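Alpha-1,6-mannanase (Bacteroides thetaiotaomicron, PDB 4V1S) probably hydrolyses alpha-1,6-mannosidic linkages in mannans, as a glycoside hydrolase family 76 homolog from a gut symbiont. Local coordinates at residues A[326-331]-A[388-393]. Numbering follows the deposited sequence. Where two conformers were deposited one is given.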
loop_
_atom_site.group_PDB
_atom_site.type_symbol
_atom_site.label_atom_id
_atom_site.label_comp_id
_atom_site.label_asym_id
_atom_site.label_seq_id
_atom_site.Cartn_x
_atom_site.Cartn_y
_atom_site.Cartn_z
ATOM N N MET A 326 3.112 -2.795 14.474
ATOM C CA MET A 326 2.867 -3.118 15.877
ATOM C C MET A 326 4.151 -3.578 16.569
ATOM O O MET A 326 4.411 -3.190 17.692
ATOM C CB MET A 326 1.769 -4.172 16.049
ATOM C CG MET A 326 0.372 -3.614 15.933
ATOM S SD MET A 326 0.012 -2.346 17.182
ATOM C CE MET A 326 -1.744 -2.136 16.930
ATOM N N TYR A 327 4.966 -4.364 15.873
ATOM C CA TYR A 327 6.225 -4.827 16.436
ATOM C C TYR A 327 7.116 -3.619 16.653
ATOM O O TYR A 327 7.733 -3.496 17.701
ATOM C CB TYR A 327 6.922 -5.881 15.559
ATOM C CG TYR A 327 8.304 -6.181 16.053
ATOM C CD1 TYR A 327 8.496 -7.029 17.134
ATOM C CD2 TYR A 327 9.435 -5.507 15.520
ATOM C CE1 TYR A 327 9.769 -7.275 17.617
ATOM C CE2 TYR A 327 10.719 -5.736 16.012
ATOM C CZ TYR A 327 10.872 -6.623 17.067
ATOM O OH TYR A 327 12.116 -6.884 17.585
ATOM N N ASP A 328 7.186 -2.715 15.671
ATOM C CA ASP A 328 7.945 -1.462 15.846
ATOM C C ASP A 328 7.467 -0.658 17.082
ATOM O O ASP A 328 8.262 0.028 17.752
ATOM C CB ASP A 328 7.803 -0.551 14.615
ATOM C CG ASP A 328 8.411 -1.132 13.368
ATOM O OD1 ASP A 328 9.223 -2.072 13.464
ATOM O OD2 ASP A 328 8.058 -0.622 12.263
ATOM N N THR A 329 6.174 -0.752 17.376
ATOM C CA THR A 329 5.543 -0.016 18.465
ATOM C C THR A 329 5.817 -0.617 19.850
ATOM O O THR A 329 6.187 0.118 20.764
ATOM C CB THR A 329 4.018 0.100 18.230
ATOM O OG1 THR A 329 3.788 0.775 16.985
ATOM C CG2 THR A 329 3.314 0.878 19.345
ATOM N N ASP A 330 5.612 -1.930 19.996
ATOM C CA ASP A 330 5.664 -2.569 21.306
ATOM C C ASP A 330 6.735 -3.657 21.488
ATOM O O ASP A 330 6.937 -4.147 22.611
ATOM C CB ASP A 330 4.275 -3.059 21.727
ATOM C CG ASP A 330 3.778 -4.254 20.936
ATOM O OD1 ASP A 330 4.563 -4.909 20.220
ATOM O OD2 ASP A 330 2.568 -4.543 21.060
ATOM N N LYS A 331 7.446 -3.957 20.406
ATOM C CA LYS A 331 8.537 -4.947 20.365
ATOM C C LYS A 331 8.123 -6.325 20.822
ATOM O O LYS A 331 8.967 -7.133 21.228
ATOM C CB LYS A 331 9.739 -4.455 21.166
ATOM C CG LYS A 331 10.370 -3.224 20.560
ATOM C CD LYS A 331 11.017 -3.559 19.224
ATOM C CE LYS A 331 10.921 -2.403 18.252
ATOM N NZ LYS A 331 11.559 -1.159 18.784
ATOM N N ALA A 388 12.336 -10.392 4.893
ATOM C CA ALA A 388 13.796 -10.441 4.896
ATOM C C ALA A 388 14.384 -9.385 5.830
ATOM O O ALA A 388 15.338 -9.643 6.563
ATOM C CB ALA A 388 14.317 -10.265 3.475
ATOM N N ASN A 389 13.794 -8.197 5.818
ATOM C CA ASN A 389 14.269 -7.104 6.654
ATOM C C ASN A 389 14.059 -7.429 8.130
ATOM O O ASN A 389 14.944 -7.240 8.934
ATOM C CB ASN A 389 13.567 -5.801 6.252
ATOM C CG ASN A 389 14.175 -4.590 6.893
ATOM O OD1 ASN A 389 15.377 -4.557 7.173
ATOM N ND2 ASN A 389 13.363 -3.585 7.136
ATOM N N TYR A 390 12.874 -7.928 8.488
ATOM C CA TYR A 390 12.601 -8.252 9.888
ATOM C C TYR A 390 13.391 -9.472 10.390
ATOM O O TYR A 390 13.754 -9.525 11.559
ATOM C CB TYR A 390 11.101 -8.335 10.173
ATOM C CG TYR A 390 10.539 -6.963 10.347
ATOM C CD1 TYR A 390 10.117 -6.218 9.247
ATOM C CD2 TYR A 390 10.486 -6.382 11.606
ATOM C CE1 TYR A 390 9.647 -4.949 9.388
ATOM C CE2 TYR A 390 10.011 -5.106 11.782
ATOM C CZ TYR A 390 9.604 -4.375 10.681
ATOM O OH TYR A 390 9.126 -3.104 10.878
ATOM N N LYS A 391 13.685 -10.416 9.499
ATOM C CA LYS A 391 14.553 -11.544 9.855
ATOM C C LYS A 391 15.951 -10.994 10.211
ATOM O O LYS A 391 16.549 -11.395 11.199
ATOM C CB LYS A 391 14.623 -12.542 8.702
ATOM C CG LYS A 391 15.514 -13.742 8.976
ATOM C CD LYS A 391 15.532 -14.760 7.837
ATOM C CE LYS A 391 16.468 -15.918 8.174
ATOM N NZ LYS A 391 16.477 -16.972 7.124
ATOM N N ARG A 392 16.430 -10.044 9.396
ATOM C CA ARG A 392 17.737 -9.387 9.616
ATOM C C ARG A 392 17.757 -8.612 10.946
ATOM O O ARG A 392 18.689 -8.737 11.725
ATOM C CB ARG A 392 18.062 -8.461 8.422
ATOM C CG ARG A 392 19.157 -7.413 8.649
ATOM C CD ARG A 392 19.125 -6.312 7.583
ATOM N NE ARG A 392 18.073 -5.295 7.773
ATOM C CZ ARG A 392 18.103 -4.327 8.704
ATOM N NH1 ARG A 392 19.111 -4.243 9.579
ATOM N NH2 ARG A 392 17.100 -3.438 8.782
ATOM N N ILE A 393 16.713 -7.821 11.177
ATOM C CA ILE A 393 16.506 -7.090 12.423
ATOM C C ILE A 393 16.544 -8.025 13.647
ATOM O O ILE A 393 17.170 -7.711 14.657
ATOM C CB ILE A 393 15.159 -6.308 12.370
ATOM C CG1 ILE A 393 15.278 -5.127 11.392
ATOM C CG2 ILE A 393 14.739 -5.830 13.758
ATOM C CD1 ILE A 393 13.975 -4.423 11.054
#
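Tyr390 reaches from helix 374-394 to the end of helix 313-330 and meets two neighbouring residues there, Tyr327 and Asp328. Its hydroxyl OH donates a hydrogen bond to OD1 of Asp328, 2.8 Å away. The phenol approaches OD1 from the syn side, 19° off the plane of the carboxylate. OD2 of Asp328 also lies near the Tyr390 OH, at 3.0 Å. Carboxylate and ring are turned only 23° apart, and OD1 sits at the ring edge. Asp328 has its CG anti to its own carbonyl carbon (chi1 -65°), which brings the carboxylate round toward Tyr390.

Tyr327 adds the apolar half. Its CD2 touches CE2 of Tyr390 at 3.8 Å, near the plane of the Tyr390 ring. The two side chains run past each other in opposite directions. On helix 374-394 itself, CD1 of Ile393 lies over the rim of one face of the Tyr390 ring, 4.0 Å above its plane. Phe324 stacks with Tyr390, and Leu336 of helix 334-350 touches both tyrosines.

The contact therefore joins helix 313-330 to helix 374-394, near the C-terminal end of each, in the (alpha/alpha)6 barrel expected of family 76 glycoside hydrolases. One buried phenol is packed along its ring and bonded at its hydroxyl to an exposed carboxylate, which probably fixes the direction of the O-H.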